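Diadenosine tetraphosphatase, putative (Trypanosoma brucei, PDB 2QJC) probably hydrolyses phosphate esters or anhydrides such as diadenosine tetraphosphate, as a manganese-binding member of the calcineurin-like phosphoesterases. Local coordinates at residues Asp26-Leu38 with Asp62-Gly74. Residues are numbered along the deposited sequence; the frame is centred on the assembly and turned at random.
Sequences DIHGCRAQLEDLL and DSFGVVRLLKRLG. With MN (manganese (II) ion), chain B.
Val66 drives its CG2 methyl against the backbone of the 26-30 loop, 3.5 Å from Gly29 CA; chi1 of 158° sets CG1 anti to the backbone N and turns CG2 anti to the carbonyl carbon, toward the loop. Both Val66 methyls touch Ile27 CG2, CG2 the nearer at 3.7 Å. Farther along, the two helices diverge at 34° and leucines bridge them: Leu34 CD2 meets Leu69 CD2 tip to tip at 3.8 Å and also touches Leu70 CD2, and Leu38 CD1 reaches Leu73 CD1 at 4.0 Å. Among polar contacts, Asp62 N donates to Gly29 O (2.9 Å), tying the loop to the start of helix 63-73. The Asp62 carboxylate is shared: OD1 caps that helix by accepting from Gly65 N, while OD2 takes Arg31 NH1 on its anti side, somewhat out of the carboxylate plane (3.2 Å), guanidinium and carboxylate planes being 62° apart. Bent at chi2 and chi3, Arg31 also turns NE to Glu35 OE2 (2.7 Å), so two carboxylates fix its guanidinium. On the far side of the loop, Asp26 OD2 and His28 NE2 bind manganese together with Asp55, and Val57 O accepts from His28 ND1. This Asp-x-His loop leading into a helix is the first metal-binding motif of the calcineurin-like phosphoesterase fold.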
# COMPACT_ATOMS: atom_id res chain seq x y z
N ASP A 26 1.99 5.10 0.38
CA ASP A 26 2.39 5.09 1.79
C ASP A 26 2.04 6.39 2.51
O ASP A 26 2.55 7.46 2.16
CB ASP A 26 3.90 4.80 1.92
CG ASP A 26 4.28 3.43 1.36
OD1 ASP A 26 3.83 3.08 0.24
OD2 ASP A 26 5.05 2.70 2.03
N ILE A 27 1.18 6.30 3.52
CA ILE A 27 0.76 7.47 4.30
C ILE A 27 1.69 7.77 5.49
O ILE A 27 2.03 8.93 5.75
CB ILE A 27 -0.70 7.30 4.79
CG1 ILE A 27 -1.64 7.18 3.59
CG2 ILE A 27 -1.10 8.50 5.62
CD1 ILE A 27 -3.05 6.70 3.93
N HIS A 28 2.09 6.73 6.21
CA HIS A 28 3.00 6.90 7.34
C HIS A 28 2.63 8.06 8.27
O HIS A 28 3.41 9.00 8.45
CB HIS A 28 4.44 7.09 6.84
CG HIS A 28 5.15 5.81 6.52
ND1 HIS A 28 5.33 4.81 7.45
CD2 HIS A 28 5.74 5.38 5.38
CE1 HIS A 28 6.01 3.82 6.90
NE2 HIS A 28 6.26 4.13 5.64
N GLY A 29 1.43 8.01 8.84
CA GLY A 29 0.99 9.04 9.76
C GLY A 29 0.87 10.47 9.25
O GLY A 29 0.73 11.39 10.07
N CYS A 30 0.94 10.69 7.94
CA CYS A 30 0.81 12.05 7.40
C CYS A 30 -0.65 12.38 7.11
O CYS A 30 -1.06 12.50 5.94
CB CYS A 30 1.64 12.21 6.13
SG CYS A 30 3.44 12.08 6.39
N ARG A 31 -1.43 12.54 8.18
CA ARG A 31 -2.87 12.83 8.08
C ARG A 31 -3.20 14.10 7.31
O ARG A 31 -4.09 14.11 6.46
CB ARG A 31 -3.48 12.93 9.48
CG ARG A 31 -5.01 12.78 9.48
CD ARG A 31 -5.66 13.61 10.56
NE ARG A 31 -5.46 15.04 10.33
CZ ARG A 31 -4.66 15.81 11.06
NH1 ARG A 31 -3.98 15.30 12.08
NH2 ARG A 31 -4.53 17.10 10.78
N ALA A 32 -2.51 15.19 7.62
CA ALA A 32 -2.76 16.45 6.93
C ALA A 32 -2.65 16.25 5.43
O ALA A 32 -3.50 16.71 4.66
CB ALA A 32 -1.77 17.52 7.39
N GLN A 33 -1.60 15.54 5.02
CA GLN A 33 -1.34 15.24 3.61
C GLN A 33 -2.45 14.39 2.99
O GLN A 33 -2.81 14.59 1.82
CB GLN A 33 0.00 14.52 3.47
CG GLN A 33 1.23 15.41 3.61
CD GLN A 33 1.31 16.13 4.94
OE1 GLN A 33 1.17 15.53 6.01
NE2 GLN A 33 1.56 17.44 4.89
N LEU A 34 -2.98 13.44 3.75
CA LEU A 34 -4.06 12.59 3.24
C LEU A 34 -5.30 13.45 2.99
O LEU A 34 -5.98 13.30 1.97
CB LEU A 34 -4.36 11.47 4.24
CG LEU A 34 -5.54 10.53 3.95
CD1 LEU A 34 -5.38 9.88 2.57
CD2 LEU A 34 -5.61 9.45 5.03
N GLU A 35 -5.60 14.36 3.93
CA GLU A 35 -6.75 15.24 3.78
C GLU A 35 -6.61 16.08 2.51
O GLU A 35 -7.58 16.25 1.76
CB GLU A 35 -6.86 16.18 4.98
CG GLU A 35 -7.06 15.47 6.29
CD GLU A 35 -6.88 16.39 7.48
OE1 GLU A 35 -6.34 17.50 7.31
OE2 GLU A 35 -7.27 15.98 8.60
N ASP A 36 -5.41 16.59 2.27
CA ASP A 36 -5.17 17.40 1.09
C ASP A 36 -5.37 16.57 -0.17
O ASP A 36 -5.92 17.05 -1.16
CB ASP A 36 -3.75 17.96 1.09
CG ASP A 36 -3.37 18.59 2.41
OD1 ASP A 36 -4.21 19.29 3.02
OD2 ASP A 36 -2.21 18.40 2.84
N LEU A 37 -4.93 15.31 -0.13
CA LEU A 37 -5.07 14.44 -1.29
C LEU A 37 -6.55 14.15 -1.57
O LEU A 37 -6.97 14.12 -2.73
CB LEU A 37 -4.32 13.12 -1.07
CG LEU A 37 -4.39 12.13 -2.24
CD1 LEU A 37 -3.89 12.79 -3.51
CD2 LEU A 37 -3.56 10.90 -1.92
N LEU A 38 -7.34 13.96 -0.52
CA LEU A 38 -8.76 13.68 -0.69
C LEU A 38 -9.46 14.87 -1.35
O LEU A 38 -10.33 14.69 -2.21
CB LEU A 38 -9.39 13.34 0.65
CG LEU A 38 -8.90 12.01 1.24
CD1 LEU A 38 -9.56 11.77 2.58
CD2 LEU A 38 -9.20 10.86 0.28
N ASP A 62 1.08 11.90 12.94
CA ASP A 62 -0.15 11.36 13.50
C ASP A 62 -0.62 10.01 12.96
O ASP A 62 -1.54 9.93 12.15
CB ASP A 62 -1.27 12.40 13.33
CG ASP A 62 -2.55 12.00 14.02
OD1 ASP A 62 -2.48 11.20 14.98
OD2 ASP A 62 -3.62 12.49 13.60
N SER A 63 0.02 8.93 13.44
CA SER A 63 -0.34 7.59 13.02
C SER A 63 -1.78 7.24 13.39
O SER A 63 -2.53 6.70 12.57
CB SER A 63 0.59 6.55 13.66
OG SER A 63 1.93 6.72 13.23
N PHE A 64 -2.17 7.56 14.62
CA PHE A 64 -3.51 7.26 15.11
C PHE A 64 -4.64 7.97 14.36
O PHE A 64 -5.69 7.37 14.11
CB PHE A 64 -3.59 7.58 16.61
CG PHE A 64 -2.58 6.83 17.45
CD1 PHE A 64 -2.11 5.58 17.05
CD2 PHE A 64 -2.13 7.36 18.66
CE1 PHE A 64 -1.20 4.87 17.83
CE2 PHE A 64 -1.22 6.66 19.45
CZ PHE A 64 -0.76 5.41 19.04
N GLY A 65 -4.42 9.23 14.01
CA GLY A 65 -5.44 9.98 13.30
C GLY A 65 -5.66 9.43 11.90
O GLY A 65 -6.78 9.42 11.39
N VAL A 66 -4.57 8.99 11.27
CA VAL A 66 -4.62 8.43 9.93
C VAL A 66 -5.54 7.21 9.89
O VAL A 66 -6.39 7.09 9.01
CB VAL A 66 -3.22 7.99 9.45
CG1 VAL A 66 -3.34 6.94 8.35
CG2 VAL A 66 -2.45 9.19 8.95
N VAL A 67 -5.34 6.31 10.85
CA VAL A 67 -6.11 5.08 10.91
C VAL A 67 -7.57 5.31 11.27
O VAL A 67 -8.45 4.61 10.75
CB VAL A 67 -5.45 4.10 11.91
CG1 VAL A 67 -6.33 2.88 12.13
CG2 VAL A 67 -4.09 3.67 11.36
N ARG A 68 -7.83 6.28 12.14
CA ARG A 68 -9.20 6.59 12.54
C ARG A 68 -9.97 7.28 11.42
O ARG A 68 -11.17 7.11 11.29
CB ARG A 68 -9.19 7.47 13.79
CG ARG A 68 -9.05 6.66 15.07
CD ARG A 68 -8.66 7.53 16.25
NE ARG A 68 -8.67 6.75 17.49
CZ ARG A 68 -8.02 7.11 18.59
NH1 ARG A 68 -7.32 8.23 18.62
NH2 ARG A 68 -8.08 6.33 19.67
N LEU A 69 -9.26 8.07 10.61
CA LEU A 69 -9.89 8.75 9.49
C LEU A 69 -10.34 7.69 8.48
O LEU A 69 -11.48 7.71 8.01
CB LEU A 69 -8.89 9.70 8.82
CG LEU A 69 -9.35 10.33 7.50
CD1 LEU A 69 -10.67 11.06 7.71
CD2 LEU A 69 -8.31 11.29 6.99
N LEU A 70 -9.44 6.77 8.15
CA LEU A 70 -9.75 5.71 7.20
C LEU A 70 -10.92 4.87 7.70
O LEU A 70 -11.76 4.43 6.92
CB LEU A 70 -8.52 4.84 6.96
CG LEU A 70 -7.35 5.59 6.30
CD1 LEU A 70 -6.12 4.72 6.24
CD2 LEU A 70 -7.77 6.05 4.90
N LYS A 71 -10.96 4.64 9.02
CA LYS A 71 -12.03 3.86 9.62
C LYS A 71 -13.40 4.54 9.47
O LYS A 71 -14.36 3.92 9.02
CB LYS A 71 -11.75 3.62 11.11
CG LYS A 71 -12.85 2.88 11.86
CD LYS A 71 -12.46 2.67 13.32
CE LYS A 71 -13.61 2.08 14.14
NZ LYS A 71 -14.12 0.79 13.57
N ARG A 72 -13.48 5.82 9.85
CA ARG A 72 -14.74 6.55 9.75
C ARG A 72 -15.19 6.67 8.30
O ARG A 72 -16.38 6.79 8.02
CB ARG A 72 -14.60 7.95 10.37
CG ARG A 72 -13.85 8.96 9.51
CD ARG A 72 -13.01 9.92 10.36
NE ARG A 72 -13.76 11.03 10.94
CZ ARG A 72 -14.28 12.03 10.24
NH1 ARG A 72 -14.15 12.06 8.92
NH2 ARG A 72 -14.92 13.02 10.86
N LEU A 73 -14.24 6.62 7.36
CA LEU A 73 -14.56 6.73 5.94
C LEU A 73 -14.97 5.40 5.31
O LEU A 73 -15.43 5.37 4.18
CB LEU A 73 -13.38 7.30 5.16
CG LEU A 73 -13.09 8.79 5.37
CD1 LEU A 73 -11.88 9.19 4.54
CD2 LEU A 73 -14.31 9.61 4.96
N GLY A 74 -14.79 4.31 6.05
CA GLY A 74 -15.13 3.00 5.52
C GLY A 74 -14.11 2.55 4.50
O GLY A 74 -14.35 1.63 3.72
MN MN B . 6.60 2.74 3.63
O HOH W 1 7.76 4.29 2.50